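Aminopeptidase (Trypanosoma brucei brucei, PDB 4EFD) probably removes amino acids from the N-terminal ends of peptides as a metal-dependent aminopeptidase of the M17 (leucyl aminopeptidase) family. Local coordinates at residues 368-373 and 462-467; 382-387 and 483-488; 417-422 and 441-446. All coordinates share one frame; numbering follows the deposited sequence. Where two conformers were deposited one is given.

Interaction 1 of 3, residues 368-373 and 462-467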
# COMPACT_ATOMS: atom_id res chain seq x y z
N VAL A 368 7.49 21.83 -10.79
CA VAL A 368 6.49 21.21 -9.92
C VAL A 368 6.50 19.70 -10.13
O VAL A 368 5.79 19.17 -10.98
CB VAL A 368 5.08 21.78 -10.18
CG1 VAL A 368 4.07 21.15 -9.24
CG2 VAL A 368 5.09 23.29 -10.03
N ILE A 369 7.32 19.00 -9.34
CA ILE A 369 7.40 17.54 -9.41
C ILE A 369 6.28 16.87 -8.61
O ILE A 369 5.96 15.71 -8.84
CB ILE A 369 8.78 17.00 -8.94
CG1 ILE A 369 9.00 17.23 -7.44
CG2 ILE A 369 9.90 17.63 -9.76
CD1 ILE A 369 10.39 16.85 -6.97
N ASN A 370 5.69 17.61 -7.67
CA ASN A 370 4.56 17.12 -6.88
C ASN A 370 3.52 18.22 -6.67
O ASN A 370 3.78 19.21 -5.98
CB ASN A 370 5.05 16.58 -5.54
CG ASN A 370 4.02 15.69 -4.84
OD1 ASN A 370 2.82 15.87 -5.01
ND2 ASN A 370 4.50 14.73 -4.06
N THR A 371 2.34 18.04 -7.26
CA THR A 371 1.28 19.05 -7.23
C THR A 371 0.60 19.19 -5.86
O THR A 371 -0.12 20.16 -5.63
CB THR A 371 0.20 18.75 -8.29
OG1 THR A 371 -0.18 17.37 -8.23
CG2 THR A 371 0.71 19.08 -9.68
N ASP A 372 0.82 18.22 -4.97
CA ASP A 372 0.26 18.28 -3.62
C ASP A 372 0.99 19.29 -2.72
O ASP A 372 0.42 19.73 -1.71
CB ASP A 372 0.30 16.89 -2.97
CG ASP A 372 -0.61 15.88 -3.67
OD1 ASP A 372 -1.55 16.29 -4.39
OD2 ASP A 372 -0.38 14.67 -3.49
N ALA A 373 2.22 19.66 -3.07
CA ALA A 373 3.00 20.63 -2.29
C ALA A 373 2.90 22.03 -2.91
O ALA A 373 3.85 22.50 -3.54
CB ALA A 373 4.45 20.19 -2.21
N THR A 462 13.27 22.35 -7.74
CA THR A 462 11.99 21.66 -7.66
C THR A 462 11.21 22.25 -6.49
O THR A 462 11.75 23.05 -5.73
CB THR A 462 12.17 20.14 -7.43
OG1 THR A 462 12.70 19.90 -6.13
CG2 THR A 462 13.09 19.53 -8.49
N ASN A 463 9.96 21.84 -6.34
CA ASN A 463 9.13 22.28 -5.22
C ASN A 463 9.11 21.29 -4.05
O ASN A 463 8.50 21.58 -3.02
CB ASN A 463 7.70 22.57 -5.68
CG ASN A 463 6.93 21.31 -6.03
OD1 ASN A 463 7.46 20.40 -6.66
ND2 ASN A 463 5.66 21.26 -5.63
N LEU A 464 9.75 20.14 -4.20
CA LEU A 464 9.76 19.13 -3.14
C LEU A 464 11.11 18.41 -3.06
O LEU A 464 11.75 18.16 -4.08
CB LEU A 464 8.64 18.11 -3.35
CG LEU A 464 8.46 17.03 -2.27
CD1 LEU A 464 8.22 17.65 -0.89
CD2 LEU A 464 7.33 16.10 -2.64
N MET A 465 11.51 18.08 -1.84
CA MET A 465 12.78 17.41 -1.58
C MET A 465 12.79 16.01 -2.19
O MET A 465 11.78 15.30 -2.15
CB MET A 465 13.06 17.35 -0.08
CG MET A 465 12.08 16.48 0.71
SD MET A 465 12.05 16.88 2.47
CE MET A 465 13.74 16.54 2.95
N GLU A 466 13.93 15.62 -2.76
CA GLU A 466 14.08 14.32 -3.41
C GLU A 466 13.97 13.19 -2.39
O GLU A 466 13.22 12.23 -2.60
CB GLU A 466 15.41 14.24 -4.15
CG GLU A 466 15.52 13.07 -5.11
CD GLU A 466 16.80 13.11 -5.93
OE1 GLU A 466 17.75 13.81 -5.52
OE2 GLU A 466 16.85 12.43 -6.98
N ARG A 467 14.72 13.31 -1.30
CA ARG A 467 14.69 12.32 -0.22
C ARG A 467 13.91 12.87 0.96
O ARG A 467 14.28 13.90 1.53
CB ARG A 467 16.12 11.97 0.21
CG ARG A 467 16.94 11.32 -0.90
CD ARG A 467 18.37 11.07 -0.47
NE ARG A 467 19.10 12.31 -0.21
CZ ARG A 467 20.39 12.37 0.13
NH1 ARG A 467 21.12 11.26 0.24
NH2 ARG A 467 20.96 13.55 0.34
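The NTDAEGR signature of M17 aminopeptidases, which opens with Asn-370 to Ala-373, is held by the side-chain amide of Asn-463. Asn-370 to Ala-373 form a type I turn, and ND2 of Asn-463 donates to the carbonyls at both ends of it. The bond from Asn-463 ND2 to Asn-370 O is 2.8 Å long and nearly straight (166°), with the acceptor in the plane of the amide. The second, from Asn-463 ND2 to Ala-373 O, is 3.0 Å and more bent. Both acceptors thus lie near the amide plane, which fixes the rotation of the group. Asn-463 OD1 meets the backbone on the way into the turn, accepting weak bonds from Ile-369 N at 3.0 Å and from Asn-370 N. With CG between the backbone N and the carbonyl carbon (chi1 71°), the Asn-463 amide reaches the turn with OD1 and ND2 together. Asn-370 curls back on itself, its OD1 accepting from Asp-372 N at 3.1 Å in an Asx turn, while its side chain lies beside that of Leu-464, Asn-370 ND2 being 3.4 Å from Leu-464 CD2. Ile-369 supplies the apolar flank: its CD1 comes within 3.8 Å of Thr-462 CB and also touches Leu-464 O. Thr-462 OG1 donates to Leu-464 O at 2.9 Å, from above the carbonyl plane. Around the contact, the loop following strand 365-368 turns into helix 375-388, whose Ile-377 packs on Val-368 and Asn-463 and whose Arg-376 makes a weak hydrogen bond to Asn-463 O; the partner loop links strand 461-462 to helix 472-481.

Interaction 2 of 3, residues 382-387 and 483-488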
# COMPACT_ATOMS: atom_id res chain seq x y z
N GLY A 382 4.63 35.33 -1.94
CA GLY A 382 4.27 36.20 -0.82
C GLY A 382 5.49 36.80 -0.15
O GLY A 382 5.54 38.01 0.11
N VAL A 383 6.48 35.96 0.12
CA VAL A 383 7.72 36.38 0.77
C VAL A 383 8.51 37.40 -0.07
O VAL A 383 9.05 38.36 0.48
CB VAL A 383 8.62 35.16 1.11
CG1 VAL A 383 10.08 35.56 1.19
CG2 VAL A 383 8.16 34.53 2.42
N PHE A 384 8.56 37.20 -1.38
CA PHE A 384 9.22 38.15 -2.27
C PHE A 384 8.48 39.48 -2.29
O PHE A 384 9.08 40.53 -2.11
CB PHE A 384 9.32 37.60 -3.70
CG PHE A 384 10.14 38.46 -4.62
CD1 PHE A 384 11.53 38.34 -4.66
CD2 PHE A 384 9.53 39.39 -5.45
CE1 PHE A 384 12.29 39.13 -5.51
CE2 PHE A 384 10.28 40.18 -6.31
CZ PHE A 384 11.67 40.05 -6.34
N HIS A 385 7.16 39.41 -2.51
CA HIS A 385 6.30 40.59 -2.47
C HIS A 385 6.57 41.44 -1.22
O HIS A 385 6.78 42.65 -1.32
CB HIS A 385 4.83 40.18 -2.50
CG HIS A 385 3.87 41.33 -2.50
ND1 HIS A 385 3.52 42.00 -3.65
CD2 HIS A 385 3.21 41.94 -1.48
CE1 HIS A 385 2.67 42.97 -3.34
NE2 HIS A 385 2.47 42.95 -2.04
N ALA A 386 6.56 40.79 -0.06
CA ALA A 386 6.80 41.46 1.21
C ALA A 386 8.17 42.13 1.27
O ALA A 386 8.30 43.24 1.80
CB ALA A 386 6.65 40.48 2.37
N THR A 387 9.18 41.46 0.73
CA THR A 387 10.57 41.93 0.81
C THR A 387 11.03 42.78 -0.38
O THR A 387 12.15 43.28 -0.37
CB THR A 387 11.53 40.74 0.95
OG1 THR A 387 11.35 39.83 -0.14
CG2 THR A 387 11.29 40.02 2.27
N HIS A 483 13.35 32.49 -2.35
CA HIS A 483 12.59 33.53 -3.03
C HIS A 483 12.53 34.85 -2.24
O HIS A 483 11.77 35.75 -2.59
CB HIS A 483 11.17 33.03 -3.33
CG HIS A 483 11.16 31.73 -4.09
ND1 HIS A 483 11.44 31.65 -5.43
CD2 HIS A 483 10.91 30.47 -3.68
CE1 HIS A 483 11.37 30.39 -5.82
NE2 HIS A 483 11.05 29.65 -4.77
N LEU A 484 13.35 34.97 -1.20
CA LEU A 484 13.55 36.26 -0.52
C LEU A 484 14.24 37.22 -1.49
O LEU A 484 15.06 36.81 -2.30
CB LEU A 484 14.40 36.10 0.74
CG LEU A 484 13.72 35.48 1.96
CD1 LEU A 484 14.75 35.08 3.01
CD2 LEU A 484 12.71 36.44 2.55
N SER A 485 13.89 38.50 -1.39
CA SER A 485 14.47 39.51 -2.26
C SER A 485 15.94 39.74 -1.93
O SER A 485 16.35 39.57 -0.78
CB SER A 485 13.71 40.83 -2.12
OG SER A 485 14.17 41.80 -3.04
N PRO A 486 16.75 40.10 -2.95
CA PRO A 486 18.12 40.57 -2.71
C PRO A 486 18.18 41.80 -1.80
O PRO A 486 19.14 41.96 -1.06
CB PRO A 486 18.62 40.91 -4.11
CG PRO A 486 17.84 40.04 -5.02
CD PRO A 486 16.48 39.92 -4.39
N LYS A 487 17.16 42.66 -1.88
CA LYS A 487 17.06 43.84 -1.02
C LYS A 487 17.05 43.49 0.47
O LYS A 487 17.60 44.23 1.29
CB LYS A 487 15.78 44.63 -1.32
CG LYS A 487 15.68 45.22 -2.72
CD LYS A 487 14.43 46.09 -2.83
CE LYS A 487 14.14 46.50 -4.26
NZ LYS A 487 12.86 47.25 -4.37
N PHE A 488 16.43 42.36 0.81
CA PHE A 488 16.28 41.93 2.20
C PHE A 488 17.56 41.29 2.73
O PHE A 488 18.14 40.42 2.08
CB PHE A 488 15.11 40.95 2.32
CG PHE A 488 14.86 40.46 3.72
CD1 PHE A 488 14.21 41.27 4.64
CD2 PHE A 488 15.25 39.18 4.10
CE1 PHE A 488 13.97 40.82 5.93
CE2 PHE A 488 15.01 38.73 5.39
CZ PHE A 488 14.37 39.55 6.31
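Thr-387 fits its branched side chain into the bend of the 483-488 loop, with CB over the CB atoms of Ser-485 and Phe-488. The methyl Thr-387 CG2 spreads between two apolar neighbours, 3.9 Å from Phe-488 CG and just as near Leu-484 CD2, the Thr-387 and Leu-484 side chains meeting at about a right angle. The hydroxyl faces the loop backbone: Thr-387 OG1 accepts from Ser-485 N at 3.1 Å (150° at the hydrogen). With chi1 at 56°, Thr-387 OG1 also sits over the preceding helical turn, 2.8 Å from Val-383 O and close to Phe-384 O as well, so one hydroxyl ties the loop amide to the helix backbone. One turn back from Thr-387, Phe-384 meets the loop with CB and the CD1 side of its ring. His-483 O lies at the ring edge, in its plane, 3.3 Å from CD1 of Phe-384. CE1 of the Phe-384 ring reaches on to Ser-485 CA at 3.9 Å. The imidazole of His-483 turns elsewhere, its ND1 hydrogen-bonded to Ser-362. Ser-485 OG pairs with Asn-388 OD1 and takes a weak bond from Lys-487 N, while Lys-487 NZ bonds Asn-388 O, so polar contacts gather where helix 375-388 ends. The helix also rests on the central sheet, with Ala-386 on Ser-286 and Val-288, and Val-383 and Thr-387 reaching Val-288 and Val-397 respectively. Helix laid on sheet, with the loop into strand 491-496 passing across its last turns, is the layered alpha/beta build of the M17 catalytic domain.

Interaction 3 of 3, residues 417-422 and 441-446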
# COMPACT_ATOMS: atom_id res chain seq x y z
N GLY A 417 7.26 24.18 14.47
CA GLY A 417 8.65 24.10 14.04
C GLY A 417 9.17 25.45 13.57
O GLY A 417 8.53 26.11 12.75
N LEU A 418 10.33 25.85 14.08
CA LEU A 418 10.95 27.12 13.71
C LEU A 418 12.20 26.91 12.86
O LEU A 418 13.15 26.26 13.29
CB LEU A 418 11.34 27.91 14.97
CG LEU A 418 10.21 28.57 15.76
CD1 LEU A 418 10.72 29.05 17.10
CD2 LEU A 418 9.60 29.72 14.96
N TYR A 419 12.17 27.45 11.65
CA TYR A 419 13.32 27.44 10.75
C TYR A 419 13.74 28.88 10.49
O TYR A 419 13.06 29.61 9.76
CB TYR A 419 12.96 26.74 9.43
CG TYR A 419 14.04 26.78 8.38
CD1 TYR A 419 14.03 27.75 7.38
CD2 TYR A 419 15.07 25.85 8.37
CE1 TYR A 419 15.02 27.79 6.41
CE2 TYR A 419 16.07 25.88 7.41
CZ TYR A 419 16.04 26.85 6.42
OH TYR A 419 17.02 26.88 5.46
N VAL A 420 14.85 29.30 11.10
CA VAL A 420 15.25 30.70 11.10
C VAL A 420 16.75 30.87 10.92
O VAL A 420 17.54 30.13 11.52
CB VAL A 420 14.76 31.41 12.39
CG1 VAL A 420 14.97 30.52 13.60
CG2 VAL A 420 15.46 32.75 12.59
N ASN A 421 17.14 31.84 10.10
CA ASN A 421 18.55 32.08 9.77
C ASN A 421 19.36 32.69 10.92
O ASN A 421 20.54 32.36 11.08
CB ASN A 421 18.68 32.95 8.50
CG ASN A 421 18.00 34.30 8.63
OD1 ASN A 421 17.28 34.57 9.59
ND2 ASN A 421 18.22 35.16 7.64
N GLU A 422 18.74 33.56 11.71
CA GLU A 422 19.44 34.22 12.81
C GLU A 422 19.07 33.62 14.17
O GLU A 422 17.90 33.57 14.54
CB GLU A 422 19.13 35.72 12.80
CG GLU A 422 19.65 36.43 11.56
CD GLU A 422 19.44 37.94 11.60
OE1 GLU A 422 18.98 38.46 12.64
OE2 GLU A 422 19.75 38.60 10.59
N PHE A 441 9.51 25.09 18.80
CA PHE A 441 10.80 24.43 18.95
C PHE A 441 11.58 24.53 17.63
O PHE A 441 10.99 24.39 16.56
CB PHE A 441 10.62 22.96 19.35
CG PHE A 441 11.89 22.30 19.78
CD1 PHE A 441 12.35 22.43 21.09
CD2 PHE A 441 12.65 21.57 18.88
CE1 PHE A 441 13.54 21.83 21.49
CE2 PHE A 441 13.84 20.97 19.27
CZ PHE A 441 14.28 21.10 20.58
N PRO A 442 12.90 24.78 17.72
CA PRO A 442 13.66 25.01 16.49
C PRO A 442 13.90 23.75 15.66
O PRO A 442 14.10 22.66 16.21
CB PRO A 442 14.99 25.57 17.01
CG PRO A 442 15.13 25.02 18.36
CD PRO A 442 13.74 24.95 18.92
N VAL A 443 13.86 23.93 14.35
CA VAL A 443 14.19 22.89 13.39
C VAL A 443 15.54 23.25 12.76
O VAL A 443 15.90 24.42 12.65
CB VAL A 443 13.07 22.76 12.33
CG1 VAL A 443 13.63 22.70 10.92
CG2 VAL A 443 12.20 21.54 12.63
N LEU A 444 16.29 22.22 12.36
CA LEU A 444 17.65 22.37 11.83
C LEU A 444 17.75 23.44 10.74
O LEU A 444 17.00 23.42 9.77
CB LEU A 444 18.14 21.02 11.29
CG LEU A 444 19.56 20.86 10.73
CD1 LEU A 444 19.61 21.24 9.26
CD2 LEU A 444 20.59 21.66 11.53
N TYR A 445 18.67 24.39 10.93
CA TYR A 445 19.00 25.37 9.90
C TYR A 445 20.40 25.10 9.35
O TYR A 445 21.39 25.18 10.08
CB TYR A 445 18.93 26.80 10.45
CG TYR A 445 19.18 27.86 9.39
CD1 TYR A 445 18.15 28.34 8.60
CD2 TYR A 445 20.46 28.35 9.17
CE1 TYR A 445 18.38 29.30 7.62
CE2 TYR A 445 20.71 29.31 8.19
CZ TYR A 445 19.66 29.78 7.42
OH TYR A 445 19.90 30.73 6.45
N CYS A 446 20.47 24.79 8.06
CA CYS A 446 21.71 24.37 7.41
C CYS A 446 21.48 24.33 5.89
O CYS A 446 21.35 23.25 5.31
CB CYS A 446 22.15 23.00 7.92
SG CYS A 446 23.86 22.57 7.53
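Strands 416-420 and 440-442 run parallel, Gly-417 bridging to Phe-441 and Leu-418 to Pro-442, and Leu-418 bonds the residues before and after that proline. Leu-418 N donates to Phe-441 O at 3.0 Å, and Leu-418 O receives Val-443 N at 2.7 Å in an almost straight bond (175°). Pro-442, which has no N-H, comes close through its CA, 3.5 Å from Leu-418 O. Farther on the chains part, and Tyr-419 and Tyr-445 fill the space between them. Their rings are inclined by 43° with centroids 4.9 Å apart, an oblique meeting in which CD1 of Tyr-445 comes over one face of Tyr-419, 3.4 Å from its CZ. Tyr-419 is in turn met at the CD2 edge, in the ring plane, by Leu-444 O, which is hydrogen-bonded to Ser-474. Asn-421 CA lies over a face of the Tyr-445 ring in a CH-pi contact, 3.6 Å from its centroid, and Asn-421 CB touches Tyr-445 OH at 3.3 Å. With CG of Asn-421 set between its backbone N and carbonyl carbon (chi1 59°), the amide leads away to His-492 N and Gly-490 O. Val-420 O, also over the Tyr-445 ring, bonds Arg-114 of a neighbouring subunit, and Tyr-445 O bonds Ser-113 and Asn-115 of that chain. The pair closes a beta-alpha-beta crossover through helix 423-436, placing strand 440-442 as the outermost strand of the catalytic domain's mixed sheet within this chain, beside a subunit interface.

Overall arrangement
All three interactions lie in the catalytic domain, with centres about 19 to 21 Å apart and no direct touch; interactions 2 and 3 come nearest, about 5 Å between closest atoms. Helix 375-388 joins the first two: interaction 1 holds the loop leading into it, interaction 2 its C-terminal turns. Helix 472-481 likewise links their second segments, 462-467 before it and 483-488 after it, so along the chain these contacts interleave. Interaction 3, the short crossover at the sheet margin, is nested inside both loops. The signature loop thus leads through helix 375-388 onto the sheet, while the partner loop leads through helix 472-481 past interaction 3, which itself meets the neighbouring subunit.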